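Long-range contacts in GH26C (Muricauda sp. MAR_2010_75, PDB 6Q78), which probably hydrolyses internal beta-1,4-mannosidic bonds of mannans, acting as a family 26 glycoside hydrolase with endo-beta-mannanase activity: residues 151-156 and 219-224; 205-210 and 262-267; 163-168 and 176-181; 194-199 and 250-255. One frame throughout, in Å; residues are numbered along the deposited sequence.

Interaction 1 (151-156 and 219-224); sequences GLVNVF and PIIFRP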
# COMPACT_ATOMS: atom_id res chain seq x y z
N GLY A 151 -3.12 -12.04 12.15
CA GLY A 151 -1.79 -12.14 11.58
C GLY A 151 -1.59 -11.46 10.25
O GLY A 151 -0.49 -11.57 9.68
N LEU A 152 -2.61 -10.82 9.70
CA LEU A 152 -2.47 -10.16 8.41
C LEU A 152 -1.53 -8.98 8.53
O LEU A 152 -1.30 -8.43 9.61
CB LEU A 152 -3.81 -9.61 7.92
CG LEU A 152 -4.82 -10.59 7.29
CD1 LEU A 152 -5.23 -11.71 8.21
CD2 LEU A 152 -6.01 -9.81 6.79
N VAL A 153 -1.00 -8.57 7.37
CA VAL A 153 -0.21 -7.34 7.22
C VAL A 153 -1.18 -6.19 6.93
O VAL A 153 -2.13 -6.35 6.19
CB VAL A 153 0.78 -7.53 6.08
CG1 VAL A 153 1.56 -6.27 5.78
CG2 VAL A 153 1.74 -8.69 6.36
N ASN A 154 -0.90 -5.01 7.48
CA ASN A 154 -1.70 -3.80 7.25
C ASN A 154 -0.89 -2.75 6.50
O ASN A 154 0.22 -2.41 6.92
CB ASN A 154 -2.18 -3.18 8.57
CG ASN A 154 -3.31 -3.93 9.21
OD1 ASN A 154 -4.47 -3.82 8.78
ND2 ASN A 154 -3.01 -4.71 10.24
N VAL A 155 -1.45 -2.22 5.42
CA VAL A 155 -0.85 -1.14 4.64
C VAL A 155 -1.84 0.03 4.61
O VAL A 155 -3.03 -0.19 4.38
CB VAL A 155 -0.52 -1.62 3.21
CG1 VAL A 155 0.25 -0.50 2.47
CG2 VAL A 155 0.27 -2.90 3.24
N PHE A 156 -1.35 1.25 4.84
CA PHE A 156 -2.15 2.47 4.69
C PHE A 156 -1.61 3.36 3.59
O PHE A 156 -0.42 3.69 3.59
CB PHE A 156 -2.11 3.33 5.95
CG PHE A 156 -3.10 2.95 7.02
CD1 PHE A 156 -2.91 1.78 7.78
CD2 PHE A 156 -4.23 3.73 7.24
CE1 PHE A 156 -3.83 1.42 8.79
CE2 PHE A 156 -5.13 3.39 8.28
CZ PHE A 156 -4.91 2.24 9.05
N PRO A 219 2.10 -3.05 13.72
CA PRO A 219 2.94 -2.41 12.69
C PRO A 219 2.11 -2.08 11.48
O PRO A 219 1.29 -2.88 11.04
CB PRO A 219 4.00 -3.48 12.36
CG PRO A 219 3.98 -4.39 13.61
CD PRO A 219 2.54 -4.43 14.01
N ILE A 220 2.32 -0.87 10.94
CA ILE A 220 1.67 -0.56 9.67
C ILE A 220 2.70 -0.12 8.65
O ILE A 220 3.72 0.51 8.98
CB ILE A 220 0.55 0.48 9.82
CG1 ILE A 220 1.09 1.83 10.24
CG2 ILE A 220 -0.60 -0.01 10.76
CD1 ILE A 220 0.09 2.95 9.99
N ILE A 221 2.40 -0.42 7.39
CA ILE A 221 3.17 0.11 6.27
C ILE A 221 2.47 1.37 5.79
O ILE A 221 1.29 1.34 5.45
CB ILE A 221 3.26 -0.92 5.14
CG1 ILE A 221 3.96 -2.21 5.64
CG2 ILE A 221 3.92 -0.30 3.91
CD1 ILE A 221 3.85 -3.35 4.70
N PHE A 222 3.17 2.49 5.82
CA PHE A 222 2.62 3.78 5.43
C PHE A 222 3.18 4.14 4.05
O PHE A 222 4.42 4.18 3.85
CB PHE A 222 3.02 4.82 6.49
CG PHE A 222 2.55 6.24 6.21
CD1 PHE A 222 3.41 7.31 6.41
CD2 PHE A 222 1.24 6.50 5.86
CE1 PHE A 222 2.97 8.63 6.25
CE2 PHE A 222 0.81 7.83 5.65
CZ PHE A 222 1.69 8.86 5.88
N ARG A 223 2.26 4.35 3.09
CA ARG A 223 2.59 4.56 1.67
C ARG A 223 2.03 5.90 1.21
O ARG A 223 1.00 5.93 0.54
CB ARG A 223 2.00 3.41 0.83
CG ARG A 223 2.40 3.41 -0.63
CD ARG A 223 1.93 2.12 -1.30
NE ARG A 223 0.47 2.06 -1.40
CZ ARG A 223 -0.23 2.43 -2.48
NH1 ARG A 223 0.36 2.92 -3.57
NH2 ARG A 223 -1.54 2.28 -2.48
N PRO A 224 2.67 7.02 1.55
CA PRO A 224 2.09 8.34 1.27
C PRO A 224 2.51 8.86 -0.10
O PRO A 224 3.51 8.43 -0.69
CB PRO A 224 2.75 9.23 2.34
CG PRO A 224 4.13 8.60 2.50
CD PRO A 224 3.88 7.08 2.41
O HOH W 1 -0.07 -5.26 10.80
O HOH W 2 1.75 -4.24 8.55
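Ile221 lies beside Val155 in parallel register, and three backbone hydrogen bonds join strands 153-156 and 220-223: Ile221 N to Asn154 O (3.0 Å), Phe156 N to Ile221 O (2.7 Å) and Arg223 N to Phe156 O (2.8 Å). Packing is close on both faces of this pair. On one, the CD1 methyl of Ile221 sits 3.9 Å from Val153 CG1 and from Val155 CG2; it gets there because its CG1 lies beside the backbone N (chi1 -61°). On the other, Phe156 CD1 meets Ile220 CD1 at 3.9 Å, and the Phe156 ring also stacks on Phe117. At the N-terminal end the strands part and water takes over. One water accepts from Asn154 ND2 (3.0 Å) and a second from Asn154 N (3.0 Å); both donate to Pro219 O, which is thereby gripped twice. At the other end Arg223 leaves the pair, its guanidinium salt-bridged to Glu335 and Asp297. Adjacent parallel strands in a curled all-parallel sheet, with helices packed outside, are characteristic of the TIM barrel, a fold whose active sites lie at the C-terminal ends of the strands, the end where Arg223 sits.

Interaction 2 (205-210 and 262-267); sequences SFTKSL and VNNMLF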
# COMPACT_ATOMS: atom_id res chain seq x y z
N SER A 205 -1.01 9.92 16.31
CA SER A 205 -1.82 9.53 17.46
C SER A 205 -2.69 8.33 17.11
O SER A 205 -2.84 7.40 17.93
CB SER A 205 -2.63 10.71 17.99
OG SER A 205 -3.62 11.09 17.08
N PHE A 206 -3.24 8.29 15.89
CA PHE A 206 -4.01 7.11 15.50
C PHE A 206 -3.11 5.89 15.47
O PHE A 206 -3.48 4.81 15.97
CB PHE A 206 -4.66 7.34 14.12
CG PHE A 206 -5.42 6.16 13.60
CD1 PHE A 206 -4.80 5.18 12.84
CD2 PHE A 206 -6.77 6.01 13.92
CE1 PHE A 206 -5.53 4.10 12.36
CE2 PHE A 206 -7.49 4.91 13.46
CZ PHE A 206 -6.88 3.97 12.69
N THR A 207 -1.95 6.02 14.82
CA THR A 207 -1.08 4.86 14.66
C THR A 207 -0.59 4.33 16.01
O THR A 207 -0.53 3.10 16.23
CB THR A 207 0.09 5.26 13.76
OG1 THR A 207 -0.41 5.61 12.46
CG2 THR A 207 1.09 4.10 13.59
N LYS A 208 -0.23 5.23 16.94
CA LYS A 208 0.24 4.77 18.25
C LYS A 208 -0.88 4.25 19.13
O LYS A 208 -0.58 3.68 20.19
CB LYS A 208 0.90 5.92 18.98
CG LYS A 208 2.19 6.36 18.39
CD LYS A 208 2.67 7.54 19.25
CE LYS A 208 3.95 8.05 18.82
NZ LYS A 208 4.31 9.12 19.81
N SER A 209 -2.14 4.38 18.70
CA SER A 209 -3.28 3.87 19.44
C SER A 209 -3.60 2.43 19.08
O SER A 209 -4.46 1.83 19.73
CB SER A 209 -4.55 4.70 19.18
OG SER A 209 -5.24 4.29 18.00
N LEU A 210 -2.95 1.87 18.04
CA LEU A 210 -3.33 0.56 17.51
C LEU A 210 -2.67 -0.53 18.35
O LEU A 210 -1.51 -0.89 18.11
CB LEU A 210 -2.87 0.43 16.06
CG LEU A 210 -3.46 1.45 15.11
CD1 LEU A 210 -2.80 1.31 13.74
CD2 LEU A 210 -5.00 1.21 14.98
N VAL A 262 6.98 7.79 16.32
CA VAL A 262 6.17 6.68 15.80
C VAL A 262 7.11 5.53 15.50
O VAL A 262 7.93 5.60 14.58
CB VAL A 262 5.39 7.07 14.54
CG1 VAL A 262 4.61 5.83 14.02
CG2 VAL A 262 4.39 8.19 14.87
N ASN A 263 6.98 4.46 16.28
CA ASN A 263 7.90 3.34 16.17
C ASN A 263 7.28 2.10 15.55
O ASN A 263 7.95 1.06 15.47
CB ASN A 263 8.47 3.01 17.56
CG ASN A 263 9.45 4.05 18.01
OD1 ASN A 263 10.17 4.60 17.19
ND2 ASN A 263 9.51 4.31 19.32
N ASN A 264 6.01 2.16 15.12
CA ASN A 264 5.35 1.00 14.54
C ASN A 264 4.98 1.25 13.07
O ASN A 264 3.88 0.92 12.62
CB ASN A 264 4.14 0.56 15.38
CG ASN A 264 3.08 1.65 15.61
OD1 ASN A 264 3.40 2.80 15.92
ND2 ASN A 264 1.82 1.27 15.53
N MET A 265 5.91 1.82 12.31
CA MET A 265 5.68 2.18 10.91
C MET A 265 6.87 1.76 10.05
O MET A 265 8.03 2.03 10.40
CB MET A 265 5.51 3.71 10.80
CG MET A 265 4.82 4.20 9.57
SD MET A 265 4.41 5.96 9.84
CE MET A 265 2.65 5.93 10.18
N LEU A 266 6.57 1.12 8.93
CA LEU A 266 7.49 0.98 7.80
C LEU A 266 7.01 1.94 6.72
O LEU A 266 5.82 2.30 6.68
CB LEU A 266 7.42 -0.45 7.25
CG LEU A 266 7.79 -1.61 8.19
CD1 LEU A 266 7.74 -2.94 7.43
CD2 LEU A 266 9.22 -1.41 8.72
N PHE A 267 7.93 2.40 5.87
CA PHE A 267 7.63 3.42 4.87
C PHE A 267 7.76 2.87 3.46
O PHE A 267 8.80 2.29 3.11
CB PHE A 267 8.58 4.62 5.05
CG PHE A 267 8.43 5.29 6.38
CD1 PHE A 267 7.47 6.29 6.55
CD2 PHE A 267 9.18 4.89 7.46
CE1 PHE A 267 7.28 6.90 7.81
CE2 PHE A 267 9.01 5.49 8.71
CZ PHE A 267 8.06 6.50 8.86
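The side chains of Thr207 and Asn264 run alongside each other, pointing opposite ways. The Asn264 amide is turned so that Thr207 O lies almost in its plane, and ND2 donates to Thr207 O over 3.1 Å in a nearly straight bond (174°). At the acceptor the approach is different: the donor stands above the carbonyl plane, 54° out of it, while Leu210 N reaches the same oxygen from the opposite face at 3.3 Å. ND2 also donates to Val218 O, so two backbone carbonyls fix the rotation of the amide. Thr207 holds CG2 anti to the backbone N, which sends the methyl toward Asn264 and Val262. CG2 approaches the amide obliquely, 3.5 Å from both ND2 and OD1 of Asn264; Val262 CG1 also touches it, at 3.9 Å. Thr207 OG1, beside the backbone N (chi1 -63°), bonds Ile203 O of its own helix; the Met265 side chain crosses that of Thr207 at about a right angle, its CE 3.8 Å from OG1. Farther out, the extended chain of Lys208 passes obliquely over Val262, CE to CG2 4.0 Å, and carries NZ on to Leu260 O. The contact thus ties the C-terminal part of helix 193-208 to the turn leading into strand 265-269. Strand 220-223 lies alongside, where Ile220 touches both Thr207 and Met265; Thr66 of helix 64-76 also touches Asn264.

Interaction 3 (163-168 and 176-181); sequences PFEGEH and QFQREN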
# COMPACT_ATOMS: atom_id res chain seq x y z
N PRO A 163 -4.72 21.15 1.02
CA PRO A 163 -4.80 21.86 2.31
C PRO A 163 -5.56 23.18 2.30
O PRO A 163 -5.99 23.62 3.38
CB PRO A 163 -3.32 22.11 2.68
CG PRO A 163 -2.66 22.21 1.32
CD PRO A 163 -3.35 21.12 0.51
N PHE A 164 -5.73 23.83 1.15
CA PHE A 164 -6.35 25.15 1.16
C PHE A 164 -7.82 25.07 1.54
O PHE A 164 -8.32 25.90 2.32
CB PHE A 164 -6.17 25.85 -0.19
CG PHE A 164 -4.76 26.30 -0.45
CD1 PHE A 164 -4.29 27.46 0.13
CD2 PHE A 164 -3.92 25.56 -1.27
CE1 PHE A 164 -2.98 27.89 -0.10
CE2 PHE A 164 -2.62 25.98 -1.51
CZ PHE A 164 -2.15 27.15 -0.94
N GLU A 165 -8.56 24.12 0.95
CA GLU A 165 -9.96 23.97 1.30
C GLU A 165 -10.30 22.60 1.87
O GLU A 165 -11.38 22.43 2.45
CB GLU A 165 -10.88 24.28 0.10
CG GLU A 165 -10.83 25.78 -0.32
CD GLU A 165 -11.77 26.15 -1.46
OE1 GLU A 165 -12.28 25.25 -2.17
OE2 GLU A 165 -12.00 27.36 -1.66
N GLY A 166 -9.40 21.62 1.76
CA GLY A 166 -9.65 20.35 2.40
C GLY A 166 -10.73 19.48 1.80
O GLY A 166 -11.18 18.55 2.47
N GLU A 167 -11.11 19.73 0.55
CA GLU A 167 -12.23 18.98 -0.04
C GLU A 167 -11.82 17.95 -1.07
O GLU A 167 -12.53 16.94 -1.21
CB GLU A 167 -13.23 19.95 -0.69
CG GLU A 167 -13.85 20.87 0.31
CD GLU A 167 -14.96 21.71 -0.29
OE1 GLU A 167 -16.09 21.67 0.23
OE2 GLU A 167 -14.69 22.39 -1.31
N HIS A 168 -10.72 18.16 -1.83
CA HIS A 168 -10.41 17.32 -2.99
C HIS A 168 -8.95 16.91 -2.98
O HIS A 168 -8.07 17.70 -2.63
CB HIS A 168 -10.70 18.09 -4.30
CG HIS A 168 -12.12 18.53 -4.43
ND1 HIS A 168 -13.17 17.65 -4.57
CD2 HIS A 168 -12.67 19.77 -4.41
CE1 HIS A 168 -14.31 18.33 -4.65
NE2 HIS A 168 -14.03 19.61 -4.55
N GLN A 176 -7.01 25.72 -10.34
CA GLN A 176 -5.64 25.82 -10.83
C GLN A 176 -4.70 26.28 -9.72
O GLN A 176 -3.59 25.75 -9.58
CB GLN A 176 -5.57 26.78 -12.02
CG GLN A 176 -4.18 26.87 -12.61
CD GLN A 176 -4.06 27.93 -13.69
OE1 GLN A 176 -3.13 28.74 -13.69
NE2 GLN A 176 -5.01 27.94 -14.61
N PHE A 177 -5.12 27.27 -8.93
CA PHE A 177 -4.26 27.73 -7.84
C PHE A 177 -3.97 26.60 -6.86
O PHE A 177 -2.83 26.44 -6.41
CB PHE A 177 -4.88 28.92 -7.11
CG PHE A 177 -4.13 29.28 -5.85
CD1 PHE A 177 -3.07 30.18 -5.89
CD2 PHE A 177 -4.49 28.72 -4.64
CE1 PHE A 177 -2.38 30.49 -4.74
CE2 PHE A 177 -3.78 29.03 -3.48
CZ PHE A 177 -2.74 29.92 -3.54
N GLN A 178 -4.98 25.83 -6.50
CA GLN A 178 -4.75 24.74 -5.54
C GLN A 178 -3.78 23.70 -6.11
O GLN A 178 -2.84 23.27 -5.44
CB GLN A 178 -6.09 24.11 -5.16
CG GLN A 178 -6.89 25.04 -4.28
CD GLN A 178 -8.36 24.73 -4.24
OE1 GLN A 178 -8.83 23.82 -4.90
NE2 GLN A 178 -9.10 25.51 -3.45
N ARG A 179 -4.03 23.25 -7.35
CA ARG A 179 -3.15 22.29 -8.01
C ARG A 179 -1.70 22.74 -7.95
O ARG A 179 -0.80 21.96 -7.63
CB ARG A 179 -3.52 22.20 -9.49
CG ARG A 179 -4.84 21.56 -9.78
CD ARG A 179 -4.92 21.13 -11.24
NE ARG A 179 -5.11 22.22 -12.16
CZ ARG A 179 -6.30 22.64 -12.57
NH1 ARG A 179 -7.42 22.07 -12.12
NH2 ARG A 179 -6.36 23.64 -13.43
N GLU A 180 -1.46 24.01 -8.29
CA GLU A 180 -0.11 24.50 -8.49
C GLU A 180 0.59 24.85 -7.19
O GLU A 180 1.82 24.98 -7.17
CB GLU A 180 -0.12 25.68 -9.46
CG GLU A 180 -0.50 25.22 -10.87
CD GLU A 180 -0.52 26.33 -11.90
OE1 GLU A 180 -0.17 27.48 -11.58
OE2 GLU A 180 -0.91 26.03 -13.06
N ASN A 181 -0.14 24.95 -6.08
CA ASN A 181 0.47 25.43 -4.85
C ASN A 181 0.25 24.54 -3.63
O ASN A 181 0.87 24.80 -2.59
CB ASN A 181 -0.03 26.84 -4.51
CG ASN A 181 0.42 27.85 -5.53
OD1 ASN A 181 1.52 28.38 -5.45
ND2 ASN A 181 -0.42 28.09 -6.55
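The loop at Phe164 passes helix 176-181 with its closest CA atoms, those of Phe164 and Gln178, 6.9 Å apart; the loop has a positive phi at Gly166. Phe164 directs its ring at the helix and meets Phe177 in a T-shaped (edge-to-face) stack: the edge of Phe177 points at the face of Phe164, with ring centroids 4.9 Å apart and planes at 63°. The leading atom is Phe177 CE2, which comes within 3.6 Å of Phe164 CZ. Phe177 can reach across because its CG is anti to the backbone N (chi1 171°), which swings the ring out from the helix. At the rim of the Phe164 ring, near its plane, lies Asn181 O, 3.8 Å from CE2. Asn181 turns its amide back to its own helix, where ND2 bonds Phe177 O (2.9 Å) in the carbonyl plane, on a lone pair. The second part of the contact is polar and less definite: buried Gln178, extended, reaches toward exposed Glu165, crosses it at about a right angle and brings NE2 to 3.4 Å from Glu165 CD, the amide and carboxylate planes 67° apart. The carboxylate of Glu162 takes the backbone N-H groups of Phe164 and Glu165. This surface contact folds the loop that follows strand 153-157 onto the first turns of helix 176-186, while Pro163 and Phe164 extend the packing to Ser185 farther along that helix and to Asn192, just ahead of helix 193-208.

Interaction 4 (194-199 and 250-255); sequences DYYKQK and QFTVTY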
# COMPACT_ATOMS: atom_id res chain seq x y z
N ASP A 194 2.09 24.39 9.18
CA ASP A 194 1.56 24.01 10.49
C ASP A 194 0.32 23.13 10.36
O ASP A 194 0.16 22.16 11.10
CB ASP A 194 1.25 25.26 11.31
CG ASP A 194 2.50 25.92 11.85
OD1 ASP A 194 2.45 27.14 12.13
OD2 ASP A 194 3.53 25.24 11.99
N TYR A 195 -0.55 23.45 9.39
CA TYR A 195 -1.69 22.58 9.09
C TYR A 195 -1.24 21.16 8.79
O TYR A 195 -1.83 20.17 9.27
CB TYR A 195 -2.40 23.16 7.86
CG TYR A 195 -3.51 22.34 7.26
CD1 TYR A 195 -3.26 21.40 6.28
CD2 TYR A 195 -4.83 22.54 7.62
CE1 TYR A 195 -4.27 20.67 5.69
CE2 TYR A 195 -5.86 21.79 7.04
CZ TYR A 195 -5.56 20.88 6.06
OH TYR A 195 -6.57 20.14 5.47
N TYR A 196 -0.19 21.03 7.97
CA TYR A 196 0.29 19.69 7.61
C TYR A 196 0.89 18.98 8.82
O TYR A 196 0.66 17.77 9.01
CB TYR A 196 1.33 19.82 6.50
CG TYR A 196 1.90 18.50 6.06
CD1 TYR A 196 1.05 17.47 5.64
CD2 TYR A 196 3.28 18.26 6.07
CE1 TYR A 196 1.55 16.24 5.22
CE2 TYR A 196 3.80 17.01 5.63
CZ TYR A 196 2.91 16.02 5.23
OH TYR A 196 3.34 14.78 4.83
N LYS A 197 1.64 19.69 9.66
CA LYS A 197 2.15 19.06 10.88
C LYS A 197 1.01 18.53 11.73
O LYS A 197 1.13 17.44 12.30
CB LYS A 197 3.04 20.03 11.66
CG LYS A 197 4.41 20.25 10.99
CD LYS A 197 5.38 21.09 11.84
CE LYS A 197 4.94 22.49 12.09
NZ LYS A 197 6.10 23.08 12.85
N GLN A 198 -0.11 19.27 11.82
CA GLN A 198 -1.24 18.78 12.60
C GLN A 198 -1.82 17.50 12.01
O GLN A 198 -2.22 16.60 12.75
CB GLN A 198 -2.31 19.88 12.72
CG GLN A 198 -3.35 19.61 13.80
CD GLN A 198 -4.36 18.54 13.41
OE1 GLN A 198 -4.86 18.52 12.28
NE2 GLN A 198 -4.65 17.64 14.35
N LYS A 199 -1.86 17.40 10.68
CA LYS A 199 -2.33 16.15 10.07
C LYS A 199 -1.40 14.98 10.40
O LYS A 199 -1.86 13.86 10.67
CB LYS A 199 -2.43 16.29 8.55
CG LYS A 199 -3.41 17.36 8.05
CD LYS A 199 -4.80 17.23 8.69
CE LYS A 199 -5.77 18.18 7.95
NZ LYS A 199 -7.16 18.09 8.54
N GLN A 250 11.21 13.54 3.01
CA GLN A 250 12.18 13.47 4.11
C GLN A 250 11.63 14.17 5.35
O GLN A 250 11.80 13.67 6.47
CB GLN A 250 13.53 14.04 3.68
CG GLN A 250 14.15 13.22 2.56
CD GLN A 250 15.48 13.78 2.12
OE1 GLN A 250 15.82 14.92 2.44
NE2 GLN A 250 16.24 12.99 1.36
N PHE A 251 10.99 15.33 5.17
CA PHE A 251 10.36 15.98 6.30
C PHE A 251 9.34 15.07 6.95
O PHE A 251 9.29 14.95 8.19
CB PHE A 251 9.67 17.28 5.89
CG PHE A 251 8.89 17.86 7.01
CD1 PHE A 251 9.52 18.63 7.97
CD2 PHE A 251 7.53 17.60 7.12
CE1 PHE A 251 8.81 19.12 9.04
CE2 PHE A 251 6.81 18.08 8.19
CZ PHE A 251 7.44 18.84 9.15
N THR A 252 8.53 14.38 6.13
CA THR A 252 7.44 13.57 6.67
C THR A 252 7.98 12.39 7.46
O THR A 252 7.50 12.10 8.57
CB THR A 252 6.56 13.09 5.51
OG1 THR A 252 6.00 14.25 4.88
CG2 THR A 252 5.43 12.24 6.00
N VAL A 253 8.95 11.67 6.89
CA VAL A 253 9.50 10.53 7.63
C VAL A 253 10.11 10.99 8.95
O VAL A 253 9.88 10.37 10.01
CB VAL A 253 10.53 9.80 6.76
CG1 VAL A 253 11.29 8.76 7.58
CG2 VAL A 253 9.79 9.14 5.60
N THR A 254 10.93 12.05 8.92
CA THR A 254 11.60 12.48 10.13
C THR A 254 10.62 13.00 11.16
O THR A 254 10.79 12.76 12.36
CB THR A 254 12.64 13.53 9.73
OG1 THR A 254 13.62 12.91 8.88
CG2 THR A 254 13.34 14.14 10.95
N TYR A 255 9.57 13.71 10.73
CA TYR A 255 8.63 14.23 11.70
C TYR A 255 7.87 13.09 12.39
O TYR A 255 7.69 13.12 13.62
CB TYR A 255 7.65 15.19 11.01
CG TYR A 255 6.90 16.09 11.98
CD1 TYR A 255 7.54 17.15 12.59
CD2 TYR A 255 5.55 15.91 12.24
CE1 TYR A 255 6.86 17.98 13.46
CE2 TYR A 255 4.86 16.76 13.10
CZ TYR A 255 5.52 17.78 13.72
OH TYR A 255 4.86 18.63 14.60
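Lys197 lies across the ring of Tyr255 and can be followed outward from its backbone. Its CB is 3.7 Å from Tyr255 OH. CG sits over the ring face, 4.2 Å from the centroid and 24° off the normal, a CH-pi contact, and also meets the edge of Phe251 at CZ, 3.8 Å away. CD is 3.8 Å from Tyr255 CE1, still along the ring. The chain then bends (chi3 -64°), and NZ returns to its own helix in a salt bridge with Asp194 OD2 at 3.5 Å, which turns the charge away from the rings. Deeper in the interface, Tyr196 slides edge to edge past Phe251 and donates from OH to Thr252 OG1 over 2.7 Å, the acceptor lying near the plane of its ring. Thr252 OG1 bonds Leu248 O as well, which would help hold it in position for the phenol. Tyr255 OH bonds Glu201, farther along helix 193-208. The axes of these two helical segments are 11.5 Å apart and cross at -46°. At this separation Tyr196, Lys197, Phe251 and Tyr255 fill the interface, and the pair, helices 193-208 and 242-259 with strand 220-223 between them in sequence, belongs to the outer helical layer of the TIM barrel.

How the interactions relate
Interaction 1 is the core contact, strand against strand and built on backbone bonds, whereas interaction 3 is at the surface and rests on an aromatic pair with looser polar company. Interactions 2 and 4 lie between these extremes in depth and use different ends of the same helix, 193-208: one meets the turn before strand 265-269, the other helix 242-259. Each has one side-chain hydrogen bond, but interaction 2 pairs it with aliphatic and amide contacts and interaction 4 with aromatic rings. Strand 220-223 joins interactions 1 and 2, since Ile220 and Phe222 probably bond the backbone of Asn264 and Leu266. Phe267 touches Val253 between interactions 2 and 4, and Pro163 touches Tyr195 between 3 and 4.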